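Argininosuccinate lyase (Chelativorans sp., PDB 6RXA) is an engineered variant of EDDS lyase, a C-N lyase of the aspartase/fumarase superfamily, whose parent is also inferred to split argininosuccinate into fumarate and L-arginine. Local coordinates at residues A[136-147]-A[458-469]. The protein carries 2 engineered substitutions. Numbering follows the deposited sequence.
Sequences IGYREAVVHKAA and IDDAMAELHKDR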
ATOM      1  N   ILE A 136       0.744  -0.128  27.187  1.00 12.60           N
ATOM      2  CA  ILE A 136       0.380   0.322  28.529  1.00 13.33           C
ATOM      3  C   ILE A 136       1.508   1.159  29.132  1.00 13.51           C
ATOM      4  O   ILE A 136       1.269   2.221  29.717  1.00 13.90           O
ATOM      5  CB  ILE A 136       0.012  -0.882  29.415  1.00 14.27           C
ATOM      6  CG1 ILE A 136      -1.322  -1.481  28.991  1.00 14.20           C
ATOM      7  CG2 ILE A 136      -0.015  -0.456  30.889  1.00 15.33           C
ATOM      8  CD1 ILE A 136      -1.639  -2.790  29.707  1.00 15.58           C
ATOM      9  N   GLY A 137       2.753   0.707  28.985  1.00 13.55           N
ATOM     10  CA  GLY A 137       3.871   1.476  29.511  1.00 14.30           C
ATOM     11  C   GLY A 137       3.979   2.850  28.874  1.00 14.53           C
ATOM     12  O   GLY A 137       4.323   3.835  29.540  1.00 14.51           O
ATOM     13  N   TYR A 138       3.692   2.934  27.582  1.00 13.64           N
ATOM     14  CA  TYR A 138       3.684   4.206  26.865  1.00 13.30           C
ATOM     15  C   TYR A 138       2.574   5.101  27.387  1.00 13.44           C
ATOM     16  O   TYR A 138       2.810   6.273  27.703  1.00 13.80           O
ATOM     17  CB  TYR A 138       3.500   3.876  25.387  1.00 12.68           C
ATOM     18  CG  TYR A 138       3.523   4.973  24.341  1.00 13.22           C
ATOM     19  CD1 TYR A 138       4.288   6.113  24.475  1.00 13.89           C
ATOM     20  CD2 TYR A 138       2.782   4.819  23.173  1.00 13.53           C
ATOM     21  CE1 TYR A 138       4.304   7.074  23.473  1.00 14.92           C
ATOM     22  CE2 TYR A 138       2.799   5.768  22.170  1.00 13.92           C
ATOM     23  CZ  TYR A 138       3.564   6.899  22.330  1.00 15.01           C
ATOM     24  OH  TYR A 138       3.581   7.864  21.342  1.00 15.47           O
ATOM     25  N   ARG A 139       1.369   4.544  27.549  1.00 13.09           N
ATOM     26  CA  ARG A 139       0.272   5.330  28.101  1.00 12.70           C
ATOM     27  C   ARG A 139       0.573   5.779  29.526  1.00 13.63           C
ATOM     28  O   ARG A 139       0.262   6.920  29.904  1.00 13.78           O
ATOM     29  CB  ARG A 139      -1.039   4.545  28.021  1.00 12.49           C
ATOM     30  CG  ARG A 139      -2.236   5.369  28.444  1.00 13.58           C
ATOM     31  CD  ARG A 139      -3.509   4.569  28.371  1.00 15.13           C
ATOM     32  NE  ARG A 139      -4.654   5.428  28.636  1.00 16.22           N
ATOM     33  CZ  ARG A 139      -5.876   4.991  28.897  1.00 16.71           C
ATOM     34  NH1 ARG A 139      -6.106   3.692  28.974  1.00 16.78           N
ATOM     35  NH2 ARG A 139      -6.861   5.857  29.089  1.00 16.93           N
ATOM     36  N   GLU A 140       1.189   4.911  30.336  1.00 14.12           N
ATOM     37  CA  GLU A 140       1.570   5.298  31.693  1.00 14.78           C
ATOM     38  C   GLU A 140       2.488   6.513  31.668  1.00 15.09           C
ATOM     39  O   GLU A 140       2.289   7.477  32.417  1.00 15.18           O
ATOM     40  CB  GLU A 140       2.255   4.142  32.428  1.00 15.07           C
ATOM     41  CG  GLU A 140       1.318   3.058  32.893  1.00 16.98           C
ATOM     42  CD  GLU A 140       2.036   1.852  33.452  1.00 20.67           C
ATOM     43  OE1 GLU A 140       3.281   1.808  33.365  1.00 22.47           O
ATOM     44  OE2 GLU A 140       1.355   0.929  33.960  1.00 21.57           O
ATOM     45  N   ALA A 141       3.514   6.481  30.813  1.00 14.48           N
ATOM     46  CA  ALA A 141       4.445   7.603  30.741  1.00 14.00           C
ATOM     47  C   ALA A 141       3.739   8.886  30.317  1.00 13.96           C
ATOM     48  O   ALA A 141       4.023   9.964  30.856  1.00 13.50           O
ATOM     49  CB  ALA A 141       5.586   7.272  29.792  1.00 13.88           C
ATOM     50  N   VAL A 142       2.815   8.782  29.365  1.00 14.25           N
ATOM     51  CA  VAL A 142       2.059   9.936  28.867  1.00 13.60           C
ATOM     52  C   VAL A 142       1.201  10.542  29.971  1.00 13.92           C
ATOM     53  O   VAL A 142       1.202  11.759  30.180  1.00 13.91           O
ATOM     54  CB  VAL A 142       1.212   9.491  27.662  1.00 13.87           C
ATOM     55  CG1 VAL A 142       0.128  10.493  27.307  1.00 14.00           C
ATOM     56  CG2 VAL A 142       2.112   9.217  26.453  1.00 13.66           C
ATOM     57  N   VAL A 143       0.425   9.710  30.671  1.00 14.26           N
ATOM     58  CA  VAL A 143      -0.484  10.216  31.695  1.00 14.61           C
ATOM     59  C   VAL A 143       0.291  10.757  32.890  1.00 15.30           C
ATOM     60  O   VAL A 143      -0.049  11.813  33.443  1.00 15.05           O
ATOM     61  CB  VAL A 143      -1.468   9.110  32.114  1.00 15.84           C
ATOM     62  CG1 VAL A 143      -2.314   9.568  33.293  1.00 16.66           C
ATOM     63  CG2 VAL A 143      -2.361   8.726  30.966  1.00 15.27           C
ATOM     64  N   HIS A 144       1.343  10.049  33.309  1.00 15.48           N
ATOM     65  CA  HIS A 144       2.123  10.495  34.459  1.00 16.44           C
ATOM     66  C   HIS A 144       2.855  11.797  34.149  1.00 15.87           C
ATOM     67  O   HIS A 144       2.979  12.668  35.019  1.00 17.06           O
ATOM     68  CB  HIS A 144       3.054   9.375  34.914  1.00 18.98           C
ATOM     69  CG  HIS A 144       2.330   8.104  35.251  1.00 24.55           C
ATOM     70  ND1 HIS A 144       2.983   6.930  35.560  1.00 26.62           N
ATOM     71  CD2 HIS A 144       1.005   7.825  35.320  1.00 26.18           C
ATOM     72  CE1 HIS A 144       2.093   5.983  35.806  1.00 27.41           C
ATOM     73  NE2 HIS A 144       0.885   6.498  35.660  1.00 26.94           N
ATOM     74  N   LYS A 145       3.317  11.961  32.903  1.00 14.79           N
ATOM     75  CA  LYS A 145       3.889  13.236  32.471  1.00 15.20           C
ATOM     76  C   LYS A 145       2.833  14.336  32.472  1.00 15.20           C
ATOM     77  O   LYS A 145       3.080  15.446  32.959  1.00 16.11           O
ATOM     78  CB  LYS A 145       4.519  13.070  31.085  1.00 15.60           C
ATOM     79  CG  LYS A 145       5.395  14.232  30.609  1.00 15.03           C
ATOM     80  CD  LYS A 145       6.746  14.301  31.308  1.00 15.63           C
ATOM     81  CE  LYS A 145       7.713  15.200  30.541  1.00 16.46           C
ATOM     82  NZ  LYS A 145       9.076  15.134  31.127  1.00 17.52           N
ATOM     83  N   ALA A 146       1.639  14.040  31.954  1.00 14.48           N
ATOM     84  CA  ALA A 146       0.579  15.043  31.940  1.00 15.85           C
ATOM     85  C   ALA A 146       0.294  15.564  33.339  1.00 16.76           C
ATOM     86  O   ALA A 146       0.057  16.765  33.531  1.00 16.48           O
ATOM     87  CB  ALA A 146      -0.697  14.455  31.343  1.00 15.31           C
ATOM     88  N   ALA A 147       0.306  14.674  34.334  1.00 16.77           N
ATOM     89  CA  ALA A 147      -0.052  15.059  35.688  1.00 17.18           C
ATOM     90  C   ALA A 147       0.889  16.100  36.274  1.00 17.55           C
ATOM     91  O   ALA A 147       0.495  16.822  37.192  1.00 18.42           O
ATOM     92  CB  ALA A 147      -0.083  13.811  36.569  1.00 16.91           C
ATOM     93  N   ILE A 458      -7.276  12.876  33.732  1.00 16.14           N
ATOM     94  CA  ILE A 458      -6.194  12.073  34.297  1.00 17.15           C
ATOM     95  C   ILE A 458      -6.752  11.051  35.276  1.00 17.56           C
ATOM     96  O   ILE A 458      -6.381   9.873  35.235  1.00 17.64           O
ATOM     97  CB  ILE A 458      -5.121  12.970  34.942  1.00 17.40           C
ATOM     98  CG1 ILE A 458      -4.341  13.719  33.852  1.00 17.15           C
ATOM     99  CG2 ILE A 458      -4.187  12.130  35.825  1.00 17.79           C
ATOM    100  CD1 ILE A 458      -3.410  14.783  34.403  1.00 18.00           C
ATOM    101  N   ASP A 459      -7.658  11.482  36.165  1.00 18.26           N
ATOM    102  CA  ASP A 459      -8.257  10.552  37.116  1.00 18.82           C
ATOM    103  C   ASP A 459      -8.938   9.401  36.384  1.00 18.52           C
ATOM    104  O   ASP A 459      -8.789   8.229  36.762  1.00 19.40           O
ATOM    105  CB  ASP A 459      -9.278  11.283  37.991  1.00 20.24           C
ATOM    106  CG  ASP A 459      -8.646  12.256  38.973  1.00 22.77           C
ATOM    107  OD1 ASP A 459      -7.418  12.220  39.180  1.00 23.27           O
ATOM    108  OD2 ASP A 459      -9.400  13.064  39.560  1.00 23.88           O
ATOM    109  N   ASP A 460      -9.673   9.713  35.317  1.00 18.01           N
ATOM    110  CA  ASP A 460     -10.331   8.672  34.542  1.00 17.80           C
ATOM    111  C   ASP A 460      -9.311   7.743  33.888  1.00 17.07           C
ATOM    112  O   ASP A 460      -9.502   6.520  33.860  1.00 18.53           O
ATOM    113  CB  ASP A 460     -11.233   9.300  33.480  1.00 20.47           C
ATOM    114  CG  ASP A 460     -12.524   9.847  34.068  1.00 24.92           C
ATOM    115  OD1 ASP A 460     -12.789   9.573  35.260  1.00 26.35           O
ATOM    116  OD2 ASP A 460     -13.264  10.549  33.341  1.00 26.17           O
ATOM    117  N   ALA A 461      -8.229   8.309  33.340  1.00 16.20           N
ATOM    118  CA  ALA A 461      -7.229   7.497  32.656  1.00 16.03           C
ATOM    119  C   ALA A 461      -6.486   6.599  33.633  1.00 16.15           C
ATOM    120  O   ALA A 461      -6.118   5.465  33.293  1.00 16.52           O
ATOM    121  CB  ALA A 461      -6.257   8.406  31.902  1.00 16.64           C
ATOM    122  N   MET A 462      -6.245   7.082  34.851  1.00 16.57           N
ATOM    123  CA  MET A 462      -5.581   6.246  35.846  1.00 17.62           C
ATOM    124  C   MET A 462      -6.453   5.047  36.199  1.00 17.62           C
ATOM    125  O   MET A 462      -5.948   3.935  36.383  1.00 18.37           O
ATOM    126  CB  MET A 462      -5.244   7.078  37.082  1.00 18.41           C
ATOM    127  CG  MET A 462      -4.193   8.167  36.840  1.00 19.24           C
ATOM    128  SD  MET A 462      -2.550   7.499  36.545  1.00 21.07           S
ATOM    129  CE  MET A 462      -2.047   7.048  38.206  1.00 21.98           C
ATOM    130  N   ALA A 463      -7.770   5.247  36.285  1.00 17.96           N
ATOM    131  CA  ALA A 463      -8.655   4.114  36.525  1.00 18.60           C
ATOM    132  C   ALA A 463      -8.655   3.159  35.339  1.00 18.22           C
ATOM    133  O   ALA A 463      -8.662   1.935  35.518  1.00 19.35           O
ATOM    134  CB  ALA A 463     -10.065   4.616  36.824  1.00 19.60           C
ATOM    135  N   GLU A 464      -8.645   3.702  34.119  1.00 17.43           N
ATOM    136  CA  GLU A 464      -8.579   2.865  32.925  1.00 17.57           C
ATOM    137  C   GLU A 464      -7.273   2.082  32.875  1.00 17.66           C
ATOM    138  O   GLU A 464      -7.266   0.904  32.508  1.00 18.20           O
ATOM    139  CB  GLU A 464      -8.782   3.719  31.670  1.00 17.61           C
ATOM    140  CG  GLU A 464     -10.226   4.162  31.479  1.00 19.91           C
ATOM    141  CD  GLU A 464     -10.467   5.007  30.237  1.00 22.23           C
ATOM    142  OE1 GLU A 464      -9.523   5.328  29.480  1.00 22.61           O
ATOM    143  OE2 GLU A 464     -11.644   5.358  30.009  1.00 23.94           O
ATOM    144  N   LEU A 465      -6.157   2.714  33.258  1.00 17.71           N
ATOM    145  CA  LEU A 465      -4.868   2.029  33.235  1.00 17.06           C
ATOM    146  C   LEU A 465      -4.846   0.859  34.210  1.00 16.69           C
ATOM    147  O   LEU A 465      -4.241  -0.185  33.927  1.00 17.17           O
ATOM    148  CB  LEU A 465      -3.757   3.021  33.574  1.00 17.48           C
ATOM    149  CG  LEU A 465      -3.256   3.851  32.393  1.00 16.70           C
ATOM    150  CD1 LEU A 465      -2.495   5.073  32.883  1.00 16.26           C
ATOM    151  CD2 LEU A 465      -2.374   2.994  31.489  1.00 16.38           C
ATOM    152  N   HIS A 466      -5.476   1.021  35.373  1.00 17.20           N
ATOM    153  CA  HIS A 466      -5.620  -0.096  36.294  1.00 18.35           C
ATOM    154  C   HIS A 466      -6.343  -1.261  35.624  1.00 17.81           C
ATOM    155  O   HIS A 466      -5.928  -2.419  35.762  1.00 18.69           O
ATOM    156  CB  HIS A 466      -6.376   0.365  37.539  1.00 23.14           C
ATOM    157  CG  HIS A 466      -6.538  -0.708  38.561  1.00 38.40           C
ATOM    158  ND1 HIS A 466      -5.545  -1.031  39.461  1.00 44.14           N
ATOM    159  CD2 HIS A 466      -7.560  -1.562  38.803  1.00 43.89           C
ATOM    160  CE1 HIS A 466      -5.957  -2.027  40.226  1.00 47.17           C
ATOM    161  NE2 HIS A 466      -7.177  -2.368  39.848  1.00 44.25           N
ATOM    162  N   LYS A 467      -7.414  -0.975  34.884  1.00 17.34           N
ATOM    163  CA  LYS A 467      -8.131  -2.030  34.170  1.00 17.46           C
ATOM    164  C   LYS A 467      -7.297  -2.614  33.031  1.00 17.08           C
ATOM    165  O   LYS A 467      -7.340  -3.829  32.794  1.00 17.33           O
ATOM    166  CB  LYS A 467      -9.460  -1.485  33.647  1.00 19.54           C
ATOM    167  CG  LYS A 467     -10.475  -1.153  34.746  1.00 29.33           C
ATOM    168  CD  LYS A 467     -11.737  -0.548  34.131  1.00 51.07           C
ATOM    169  CE  LYS A 467     -13.010  -1.213  34.629  1.00 77.00           C
ATOM    170  NZ  LYS A 467     -13.759  -0.322  35.555  1.00 91.81           N
ATOM    171  N   ASP A 468      -6.529  -1.772  32.323  1.00 16.32           N
ATOM    172  CA  ASP A 468      -5.636  -2.256  31.274  1.00 16.19           C
ATOM    173  C   ASP A 468      -4.658  -3.288  31.839  1.00 15.61           C
ATOM    174  O   ASP A 468      -4.435  -4.357  31.252  1.00 16.15           O
ATOM    175  CB  ASP A 468      -4.799  -1.098  30.688  1.00 15.98           C
ATOM    176  CG  ASP A 468      -5.608  -0.030  29.943  1.00 16.18           C
ATOM    177  OD1 ASP A 468      -6.684  -0.320  29.370  1.00 16.95           O
ATOM    178  OD2 ASP A 468      -5.121   1.132  29.893  1.00 16.70           O
ATOM    179  N   ARG A 469      -4.041  -2.960  32.982  1.00 15.93           N
ATOM    180  CA  ARG A 469      -3.064  -3.860  33.589  1.00 16.01           C
ATOM    181  C   ARG A 469      -3.735  -5.137  34.079  1.00 16.67           C
ATOM    182  O   ARG A 469      -3.169  -6.223  33.963  1.00 17.85           O
ATOM    183  CB  ARG A 469      -2.311  -3.147  34.720  1.00 16.63           C
ATOM    184  CG  ARG A 469      -1.394  -2.020  34.255  1.00 17.36           C
ATOM    185  CD  ARG A 469      -0.523  -1.474  35.394  1.00 19.06           C
ATOM    186  NE  ARG A 469      -1.340  -0.761  36.375  1.00 18.87           N
ATOM    187  CZ  ARG A 469      -1.557   0.555  36.378  1.00 18.99           C
ATOM    188  NH1 ARG A 469      -2.336   1.071  37.306  1.00 19.80           N
ATOM    189  NH2 ARG A 469      -1.018   1.351  35.463  1.00 18.57           N
TER
HETATM  190  O   HOH W   1      -8.313   1.731  28.884  1.00 20.67           O
HETATM  191  O   HOH W   2      -0.783   4.289  36.232  1.00 20.35           O
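Arg-139 reaches from helix 136-147 into a hole formed by Ala-461, Glu-464, Leu-465 and Asp-468, and its path illustrates how a long cationic side chain can serve as both packing and polar link. CB and CG lie against CD2 of Leu-465, and Arg-139 CD comes nearest to Leu-465 CD2, at 3.7 Å. With CG anti to the backbone N (chi1 -174°) and the chain extended as far as NE, the guanidinium is carried past Leu-465 to a salt-bridge network with Glu-464 and Asp-468. NE hydrogen-bonds to Ser-176 OG of helix 168-193. Arg-139 NH2 gives a nearly straight bond of 2.7 Å to Glu-464 OE1, in the guanidinium plane and almost along the acceptor's C-O axis. Arg-139 NH1 makes a weak, bent bond to Asp-468 OD2, 2.9 Å long, while a water links NH1 to Asp-468 OD1. That second oxygen also pairs with Arg-187, so Asp-468 joins two arginines.

On another flank, Arg-469 NH2 forms a salt bridge with Glu-140 OE2 at 2.8 Å, on the anti side but 28° out of the carboxylate plane. Leu-465 lies between the two charged clusters; a turn further on, Val-143 nests among Ile-458, Ala-461, Met-462 and Leu-465, and the Met-462 sulfur rests at the edge of the His-144 ring. The segment axes run antiparallel (154°), and with Arg-139, Val-143 and Leu-465 as knobs this is knobs-into-holes packing, as in the central helical bundle of the aspartase/fumarase superfamily.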